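Phosphotriesterase homology protein (Escherichia coli, PDB 1BF6) uses two zinc ions to hydrolyse esters, among them phosphorylated glyceryl acetates, for which the phosphate group is required, and aromatic acetates and propionates. Local coordinates at residues I51-R56 with I121-G126; A78-Y83 with L117-I122; T150-S155 with L178-V183. All coordinates share one frame; numbering follows the deposited sequence.

All three contacts are largely buried in the barrel, but they differ in depth and chemistry. Contact 1 is nearest the centre of the chain: it joins strands 47-52 and 122-126 with strand 75-80 between them, and carries the carboxylate shared by both zinc ions. Contact 2 lies about 5 Å from it, centre to centre, shares I121 and I122, and joins strand 75-80 to the chain entering strand 122-126 by backbone bonds and small apolar groups. Contact 3 adds the parallel pair 154-157 and 181-183, then moves outward to partly exposed arginines and a water. G120 O, bonded to R152 NE, links contacts 2 and 3.

Contact 1: I51-R56 with I121-G126. With ZN (zinc ion), chain C; ZN (zinc ion), chain D.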
loop_
_atom_site.group_PDB
_atom_site.type_symbol
_atom_site.label_atom_id
_atom_site.label_comp_id
_atom_site.label_asym_id
_atom_site.label_seq_id
_atom_site.Cartn_x
_atom_site.Cartn_y
_atom_site.Cartn_z
ATOM N N ILE A 51 -0.773 5.103 -4.835
ATOM C CA ILE A 51 -1.759 4.047 -4.583
ATOM C C ILE A 51 -2.236 4.241 -3.131
ATOM O O ILE A 51 -1.504 3.967 -2.174
ATOM C CB ILE A 51 -1.150 2.629 -4.754
ATOM C CG1 ILE A 51 -0.261 2.567 -6.011
ATOM C CG2 ILE A 51 -2.283 1.574 -4.867
ATOM C CD1 ILE A 51 -0.956 2.949 -7.322
ATOM N N GLU A 52 -3.453 4.748 -2.995
ATOM C CA GLU A 52 -4.048 5.034 -1.697
ATOM C C GLU A 52 -4.654 3.775 -1.061
ATOM O O GLU A 52 -5.548 3.137 -1.635
ATOM C CB GLU A 52 -5.053 6.168 -1.870
ATOM C CG GLU A 52 -5.017 7.208 -0.753
ATOM C CD GLU A 52 -5.852 6.814 0.444
ATOM O OE1 GLU A 52 -6.649 5.858 0.327
ATOM O OE2 GLU A 52 -5.729 7.472 1.501
ATOM N N MET A 53 -4.184 3.467 0.150
ATOM C CA MET A 53 -4.552 2.266 0.901
ATOM C C MET A 53 -5.656 2.349 1.952
ATOM O O MET A 53 -5.820 1.412 2.747
ATOM C CB MET A 53 -3.294 1.735 1.589
ATOM C CG MET A 53 -2.133 1.427 0.650
ATOM S SD MET A 53 -2.352 -0.134 -0.255
ATOM C CE MET A 53 -2.842 0.487 -1.764
ATOM N N THR A 54 -6.382 3.457 1.976
ATOM C CA THR A 54 -7.444 3.659 2.960
ATOM C C THR A 54 -8.767 3.088 2.452
ATOM O O THR A 54 -9.366 3.668 1.560
ATOM C CB THR A 54 -7.677 5.181 3.257
ATOM O OG1 THR A 54 -6.428 5.824 3.561
ATOM C CG2 THR A 54 -8.621 5.367 4.439
ATOM N N ASN A 55 -9.198 1.945 2.991
ATOM C CA ASN A 55 -10.494 1.405 2.579
ATOM C C ASN A 55 -11.629 2.092 3.366
ATOM O O ASN A 55 -11.373 2.917 4.268
ATOM C CB ASN A 55 -10.560 -0.141 2.591
ATOM C CG ASN A 55 -9.898 -0.779 3.789
ATOM O OD1 ASN A 55 -10.233 -0.489 4.936
ATOM N ND2 ASN A 55 -8.996 -1.721 3.525
ATOM N N ARG A 56 -12.875 1.802 3.007
ATOM C CA ARG A 56 -14.011 2.477 3.629
ATOM C C ARG A 56 -13.988 2.757 5.131
ATOM O O ARG A 56 -14.033 3.917 5.545
ATOM C CB ARG A 56 -15.333 1.796 3.252
ATOM C CG ARG A 56 -16.529 2.559 3.774
ATOM C CD ARG A 56 -17.829 2.076 3.166
ATOM N NE ARG A 56 -18.962 2.723 3.817
ATOM C CZ ARG A 56 -20.235 2.511 3.500
ATOM N NH1 ARG A 56 -20.549 1.669 2.525
ATOM N NH2 ARG A 56 -21.200 3.115 4.191
ATOM N N ILE A 121 -7.964 -1.060 -6.803
ATOM C CA ILE A 121 -7.229 -2.162 -6.184
ATOM C C ILE A 121 -7.979 -2.613 -4.920
ATOM O O ILE A 121 -8.740 -1.832 -4.346
ATOM C CB ILE A 121 -5.756 -1.705 -5.815
ATOM C CG1 ILE A 121 -4.873 -2.894 -5.441
ATOM C CG2 ILE A 121 -5.777 -0.687 -4.670
ATOM C CD1 ILE A 121 -3.375 -2.558 -5.413
ATOM N N ILE A 122 -7.839 -3.888 -4.570
ATOM C CA ILE A 122 -8.465 -4.467 -3.368
ATOM C C ILE A 122 -7.345 -4.330 -2.358
ATOM O O ILE A 122 -6.352 -5.069 -2.393
ATOM C CB ILE A 122 -8.822 -5.951 -3.566
ATOM C CG1 ILE A 122 -9.880 -6.093 -4.668
ATOM C CG2 ILE A 122 -9.261 -6.573 -2.233
ATOM C CD1 ILE A 122 -9.863 -7.437 -5.328
ATOM N N ALA A 123 -7.533 -3.437 -1.398
ATOM C CA ALA A 123 -6.412 -3.168 -0.487
ATOM C C ALA A 123 -6.855 -2.354 0.734
ATOM O O ALA A 123 -7.941 -1.828 0.648
ATOM C CB ALA A 123 -5.451 -2.230 -1.253
ATOM N N GLU A 124 -6.082 -1.913 1.729
ATOM C CA GLU A 124 -5.074 -2.702 2.287
ATOM C C GLU A 124 -5.672 -3.845 3.116
ATOM O O GLU A 124 -6.397 -3.484 4.052
ATOM C CB GLU A 124 -3.841 -2.119 3.027
ATOM C CG GLU A 124 -4.228 -1.269 4.256
ATOM C CD GLU A 124 -2.865 -0.768 4.872
ATOM O OE1 GLU A 124 -2.319 -1.796 5.145
ATOM O OE2 GLU A 124 -3.029 0.432 4.846
ATOM N N ILE A 125 -5.598 -5.085 2.648
ATOM C CA ILE A 125 -6.199 -6.163 3.408
ATOM C C ILE A 125 -5.155 -6.779 4.308
ATOM O O ILE A 125 -4.134 -7.296 3.852
ATOM C CB ILE A 125 -6.965 -7.164 2.491
ATOM C CG1 ILE A 125 -6.029 -7.877 1.532
ATOM C CG2 ILE A 125 -8.017 -6.394 1.652
ATOM C CD1 ILE A 125 -6.727 -8.991 0.742
ATOM N N GLY A 126 -5.383 -6.650 5.611
ATOM C CA GLY A 126 -4.406 -7.149 6.550
ATOM C C GLY A 126 -4.715 -8.301 7.473
ATOM O O GLY A 126 -5.845 -8.794 7.581
HETATM ZN ZN ZN C . -1.108 1.767 5.271
HETATM ZN ZN ZN D . -0.746 -1.288 6.596
#
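M53 and E124 cross side chains at about a right angle, with M53 CB lying 3.5 Å from E124 OE2. Beyond CB the methionine bends twice, laying SD and CE against the methyl of A123, M53 CE standing 3.8 Å from A123 CB. Nearby, I51 and I121 also cross nearly perpendicularly, I51 CG2 meeting I121 CG2 at 4.2 Å. E124 has CG between its backbone N and carbonyl carbon (chi1 60°), and the chain then runs extended into the metal site. Its carboxylate bridges the binuclear centre of this TIM-barrel hydrolase: OE2 of E124 binds one zinc ion at 2.4 Å, alongside H11, H13 and D242, and OE1 of E124 binds the other at 2.2 Å, with H157 and H185. A cis peptide joins A123 to E124, whose N makes a weak bond to M53 O. N55 grips the carbonyls on either side of E124 CA: its ND2 reaches A123 O at 3.1 Å, fairly straight (163°) and close to the amide plane, and makes a second, weak and more bent bond to E124 O. An alanine in place of N55 would probably leave the carbonyls of A123 and E124 without this shared donor and the cis peptide less firmly fixed. Within 51-56, the carboxylate of E52 holds T54 twice. T54 N comes from above the carboxylate plane to OE1, and T54 OG1 meets E52 OE2 at 2.7 Å on the syn side; the same hydroxyl is hydrogen-bonded to H13 ND1, so E52 and T54 form a second shell behind a zinc ligand.

Contact 2: A78-Y83 with L117-I122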
loop_
_atom_site.group_PDB
_atom_site.type_symbol
_atom_site.label_atom_id
_atom_site.label_comp_id
_atom_site.label_asym_id
_atom_site.label_seq_id
_atom_site.Cartn_x
_atom_site.Cartn_y
_atom_site.Cartn_z
ATOM N N ALA A 78 -7.503 4.713 -5.799
ATOM C CA ALA A 78 -8.249 4.379 -4.586
ATOM C C ALA A 78 -8.400 2.861 -4.385
ATOM O O ALA A 78 -8.222 2.082 -5.324
ATOM C CB ALA A 78 -9.617 5.058 -4.626
ATOM N N CYS A 79 -8.715 2.439 -3.159
ATOM C CA CYS A 79 -8.872 1.009 -2.871
ATOM C C CYS A 79 -10.222 0.620 -2.257
ATOM O O CYS A 79 -11.051 1.475 -1.920
ATOM C CB CYS A 79 -7.763 0.533 -1.932
ATOM S SG CYS A 79 -7.908 1.128 -0.207
ATOM N N THR A 80 -10.435 -0.689 -2.156
ATOM C CA THR A 80 -11.641 -1.256 -1.541
ATOM C C THR A 80 -11.215 -2.469 -0.720
ATOM O O THR A 80 -10.307 -3.211 -1.115
ATOM C CB THR A 80 -12.725 -1.702 -2.584
ATOM O OG1 THR A 80 -13.844 -2.261 -1.874
ATOM C CG2 THR A 80 -12.185 -2.758 -3.547
ATOM N N GLY A 81 -11.837 -2.656 0.445
ATOM C CA GLY A 81 -11.499 -3.807 1.268
ATOM C C GLY A 81 -11.794 -3.608 2.743
ATOM O O GLY A 81 -12.559 -2.718 3.115
ATOM N N TYR A 82 -11.241 -4.490 3.563
ATOM C CA TYR A 82 -11.378 -4.419 5.018
ATOM C C TYR A 82 -9.971 -4.552 5.601
ATOM O O TYR A 82 -9.151 -5.341 5.114
ATOM C CB TYR A 82 -12.341 -5.490 5.549
ATOM C CG TYR A 82 -13.799 -5.106 5.352
ATOM C CD1 TYR A 82 -14.475 -5.422 4.167
ATOM C CD2 TYR A 82 -14.493 -4.390 6.337
ATOM C CE1 TYR A 82 -15.797 -5.030 3.966
ATOM C CE2 TYR A 82 -15.820 -3.995 6.149
ATOM C CZ TYR A 82 -16.467 -4.315 4.959
ATOM O OH TYR A 82 -17.758 -3.880 4.745
ATOM N N TYR A 83 -9.711 -3.778 6.651
ATOM C CA TYR A 83 -8.397 -3.682 7.288
ATOM C C TYR A 83 -7.822 -4.886 8.041
ATOM O O TYR A 83 -7.071 -5.667 7.470
ATOM C CB TYR A 83 -8.389 -2.415 8.141
ATOM C CG TYR A 83 -7.027 -1.939 8.600
ATOM C CD1 TYR A 83 -5.871 -2.254 7.893
ATOM C CD2 TYR A 83 -6.909 -1.171 9.759
ATOM C CE1 TYR A 83 -4.627 -1.820 8.334
ATOM C CE2 TYR A 83 -5.682 -0.728 10.204
ATOM C CZ TYR A 83 -4.542 -1.057 9.495
ATOM O OH TYR A 83 -3.327 -0.644 9.985
ATOM N N LEU A 117 -15.524 8.393 -8.621
ATOM C CA LEU A 117 -14.262 7.666 -8.451
ATOM C C LEU A 117 -14.533 6.188 -8.134
ATOM O O LEU A 117 -15.461 5.872 -7.388
ATOM C CB LEU A 117 -13.416 8.307 -7.324
ATOM C CG LEU A 117 -12.013 7.741 -7.035
ATOM C CD1 LEU A 117 -11.150 7.805 -8.304
ATOM C CD2 LEU A 117 -11.334 8.506 -5.903
ATOM N N LYS A 118 -13.724 5.293 -8.706
ATOM C CA LYS A 118 -13.863 3.856 -8.480
ATOM C C LYS A 118 -12.601 3.300 -7.862
ATOM O O LYS A 118 -11.511 3.828 -8.096
ATOM C CB LYS A 118 -14.110 3.116 -9.808
ATOM C CG LYS A 118 -15.408 3.480 -10.509
ATOM C CD LYS A 118 -15.463 2.884 -11.901
ATOM C CE LYS A 118 -16.725 3.318 -12.638
ATOM N NZ LYS A 118 -16.785 4.799 -12.777
ATOM N N ALA A 119 -12.737 2.224 -7.089
ATOM C CA ALA A 119 -11.578 1.575 -6.493
ATOM C C ALA A 119 -10.802 0.852 -7.607
ATOM O O ALA A 119 -11.398 0.165 -8.455
ATOM C CB ALA A 119 -12.008 0.578 -5.418
ATOM N N GLY A 120 -9.485 1.050 -7.630
ATOM C CA GLY A 120 -8.652 0.409 -8.627
ATOM C C GLY A 120 -7.859 -0.771 -8.104
ATOM O O GLY A 120 -7.167 -1.435 -8.879
ATOM N N ILE A 121 -7.964 -1.060 -6.803
ATOM C CA ILE A 121 -7.229 -2.162 -6.184
ATOM C C ILE A 121 -7.979 -2.613 -4.920
ATOM O O ILE A 121 -8.740 -1.832 -4.346
ATOM C CB ILE A 121 -5.756 -1.705 -5.815
ATOM C CG1 ILE A 121 -4.873 -2.894 -5.441
ATOM C CG2 ILE A 121 -5.777 -0.687 -4.670
ATOM C CD1 ILE A 121 -3.375 -2.558 -5.413
ATOM N N ILE A 122 -7.839 -3.888 -4.570
ATOM C CA ILE A 122 -8.465 -4.467 -3.368
ATOM C C ILE A 122 -7.345 -4.330 -2.358
ATOM O O ILE A 122 -6.352 -5.069 -2.393
ATOM C CB ILE A 122 -8.822 -5.951 -3.566
ATOM C CG1 ILE A 122 -9.880 -6.093 -4.668
ATOM C CG2 ILE A 122 -9.261 -6.573 -2.233
ATOM C CD1 ILE A 122 -9.863 -7.437 -5.328
HETATM O O HOH W 1 -8.890 4.369 -8.231
#
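The peptide between C79 and T80 carries the methyl of A119 squarely over one face: A119 CB stands 3.6 Å from C79 C and also touches T80 CB. Two more carbonyls are met from different sides. T80 N approaches I121 O in the carbonyl plane at 3.0 Å, whereas G120 N comes to A78 O at 2.8 Å from above the plane, 37° out of it. I121 N adds a weak bond to that same A78 oxygen. Close CA-H...O contacts accompany the bonds, C79 CA lying 3.2 Å from I121 O and I122 CA equally far from T80 O. I121 has CG2 between its backbone N and carbonyl carbon, the branch that meets C79 CB at 3.6 Å, while its CG1 arm leads away from strand 75-80. On the face shared by T80 and I122, the CG2 branch of I122 rests on T80 O; beyond them, helices 97-109 and 134-150 cover this side, and T80 OG1 is bonded to E107. At the other end, A78 CB meets L117 CD2, and a water accepts from A78 N and donates to K118 O, bridging a gap too wide for a direct bond. The pairing is irregular up to I121, where the chain turns a corner, and becomes a regular parallel pair at T80 and I122, where strand 122-126 of the barrel wall takes over. The backbone groups partly satisfy one another, with R60, R152 and the water taking others, and the bonds to I121 O and A78 O probably set how strand 75-80 meets the incoming chain.

Contact 3: T150-S155 with L178-V183; sequences TGRPIS and LSRVTV
R180, the residue most covered by this contact, folds its guanidinium back over P153. Bends at chi2 (-61°) and chi3 bring NH2 of R180 to 3.3 Å from P153 CD, with P153 CB lying over one face of the group. At its edge a water lies in the guanidinium plane, accepting from R180 NE at 2.8 Å and donating to G151 O, so the arginine is tied to the turn that follows helix 134-150. The proline is shared: its CD also sits over the guanidinium of R152, 3.7 Å above the plane. I154 and T182 carry the pairing of strands 154-157 and 181-183, neighbours in the parallel barrel sheet and joined through helix 164-173 as a beta-alpha-beta unit. I154 N bonds R180 O and T182 N bonds I154 O, both at 3.0 Å. Next along, T182 CG2 packs against S155, 3.5 Å from S155 OG. R180 takes part in a beta-D-glucose site at the end of the barrel where strand 181-183 begins, and F289 offers it both its carbonyl and a cation-pi face. R152 NH1 and R180 NH2 come within 4.4 Å, but R152 is bonded to the carbonyls of G120 and F290; backbone oxygens, F289 and water probably offset much of the repulsion between the two positive charges.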
loop_
_atom_site.group_PDB
_atom_site.type_symbol
_atom_site.label_atom_id
_atom_site.label_comp_id
_atom_site.label_asym_id
_atom_site.label_seq_id
_atom_site.Cartn_x
_atom_site.Cartn_y
_atom_site.Cartn_z
ATOM N N THR A 150 -13.057 -9.480 -11.052
ATOM C CA THR A 150 -12.660 -8.209 -11.665
ATOM C C THR A 150 -11.242 -8.128 -12.194
ATOM O O THR A 150 -10.933 -7.240 -12.984
ATOM C CB THR A 150 -12.831 -7.037 -10.669
ATOM O OG1 THR A 150 -11.915 -7.213 -9.580
ATOM C CG2 THR A 150 -14.271 -6.978 -10.142
ATOM N N GLY A 151 -10.381 -9.008 -11.711
ATOM C CA GLY A 151 -8.996 -9.001 -12.138
ATOM C C GLY A 151 -8.160 -7.921 -11.461
ATOM O O GLY A 151 -6.953 -7.879 -11.684
ATOM N N ARG A 152 -8.774 -7.049 -10.656
ATOM C CA ARG A 152 -7.998 -6.000 -9.975
ATOM C C ARG A 152 -7.059 -6.650 -8.958
ATOM O O ARG A 152 -7.431 -7.610 -8.265
ATOM C CB ARG A 152 -8.897 -4.947 -9.321
ATOM C CG ARG A 152 -9.821 -4.198 -10.282
ATOM C CD ARG A 152 -9.116 -3.729 -11.551
ATOM N NE ARG A 152 -8.012 -2.811 -11.280
ATOM C CZ ARG A 152 -6.879 -2.759 -11.983
ATOM N NH1 ARG A 152 -6.685 -3.573 -13.013
ATOM N NH2 ARG A 152 -5.916 -1.913 -11.629
ATOM N N PRO A 153 -5.819 -6.145 -8.853
ATOM C CA PRO A 153 -4.855 -6.724 -7.916
ATOM C C PRO A 153 -5.180 -6.553 -6.428
ATOM O O PRO A 153 -6.052 -5.769 -6.042
ATOM C CB PRO A 153 -3.539 -6.041 -8.324
ATOM C CG PRO A 153 -3.968 -4.719 -8.738
ATOM C CD PRO A 153 -5.234 -4.987 -9.552
ATOM N N ILE A 154 -4.525 -7.367 -5.619
ATOM C CA ILE A 154 -4.687 -7.359 -4.167
ATOM C C ILE A 154 -3.396 -6.837 -3.523
ATOM O O ILE A 154 -2.300 -7.283 -3.861
ATOM C CB ILE A 154 -4.989 -8.796 -3.663
ATOM C CG1 ILE A 154 -6.362 -9.237 -4.188
ATOM C CG2 ILE A 154 -4.870 -8.896 -2.138
ATOM C CD1 ILE A 154 -6.637 -10.712 -4.010
ATOM N N SER A 155 -3.543 -5.901 -2.591
ATOM C CA SER A 155 -2.413 -5.305 -1.876
ATOM C C SER A 155 -2.663 -5.511 -0.382
ATOM O O SER A 155 -3.675 -5.056 0.148
ATOM C CB SER A 155 -2.314 -3.818 -2.218
ATOM O OG SER A 155 -1.216 -3.223 -1.550
ATOM N N LEU A 178 -0.707 -15.419 -7.891
ATOM C CA LEU A 178 0.114 -14.624 -6.972
ATOM C C LEU A 178 0.868 -13.436 -7.562
ATOM O O LEU A 178 1.284 -12.535 -6.817
ATOM C CB LEU A 178 1.033 -15.513 -6.125
ATOM C CG LEU A 178 0.337 -16.554 -5.231
ATOM C CD1 LEU A 178 1.350 -17.296 -4.381
ATOM C CD2 LEU A 178 -0.714 -15.893 -4.354
ATOM N N SER A 179 1.006 -13.402 -8.889
ATOM C CA SER A 179 1.681 -12.286 -9.546
ATOM C C SER A 179 0.773 -11.056 -9.502
ATOM O O SER A 179 1.182 -9.949 -9.856
ATOM C CB SER A 179 2.038 -12.636 -10.997
ATOM O OG SER A 179 0.888 -12.662 -11.828
ATOM N N ARG A 180 -0.471 -11.263 -9.070
ATOM C CA ARG A 180 -1.443 -10.178 -8.967
ATOM C C ARG A 180 -1.619 -9.728 -7.502
ATOM O O ARG A 180 -2.525 -8.960 -7.178
ATOM C CB ARG A 180 -2.775 -10.607 -9.588
ATOM C CG ARG A 180 -2.653 -11.074 -11.053
ATOM C CD ARG A 180 -2.113 -9.958 -11.967
ATOM N NE ARG A 180 -3.045 -8.837 -12.077
ATOM C CZ ARG A 180 -2.718 -7.551 -11.945
ATOM N NH1 ARG A 180 -1.461 -7.187 -11.702
ATOM N NH2 ARG A 180 -3.666 -6.623 -11.995
ATOM N N VAL A 181 -0.713 -10.195 -6.644
ATOM C CA VAL A 181 -0.707 -9.863 -5.217
ATOM C C VAL A 181 0.622 -9.171 -4.836
ATOM O O VAL A 181 1.697 -9.572 -5.293
ATOM C CB VAL A 181 -0.834 -11.147 -4.350
ATOM C CG1 VAL A 181 -0.776 -10.805 -2.860
ATOM C CG2 VAL A 181 -2.136 -11.886 -4.679
ATOM N N THR A 182 0.532 -8.129 -4.019
ATOM C CA THR A 182 1.718 -7.426 -3.529
ATOM C C THR A 182 1.621 -7.407 -1.991
ATOM O O THR A 182 0.599 -7.006 -1.438
ATOM C CB THR A 182 1.853 -6.010 -4.138
ATOM O OG1 THR A 182 3.084 -5.426 -3.693
ATOM C CG2 THR A 182 0.683 -5.104 -3.765
ATOM N N VAL A 183 2.649 -7.924 -1.324
ATOM C CA VAL A 183 2.682 -8.026 0.141
ATOM C C VAL A 183 3.252 -6.769 0.819
ATOM O O VAL A 183 4.435 -6.448 0.666
ATOM C CB VAL A 183 3.488 -9.269 0.585
ATOM C CG1 VAL A 183 3.487 -9.400 2.100
ATOM C CG2 VAL A 183 2.894 -10.529 -0.037
HETATM O O HOH W 2 -5.570 -9.703 -13.066
#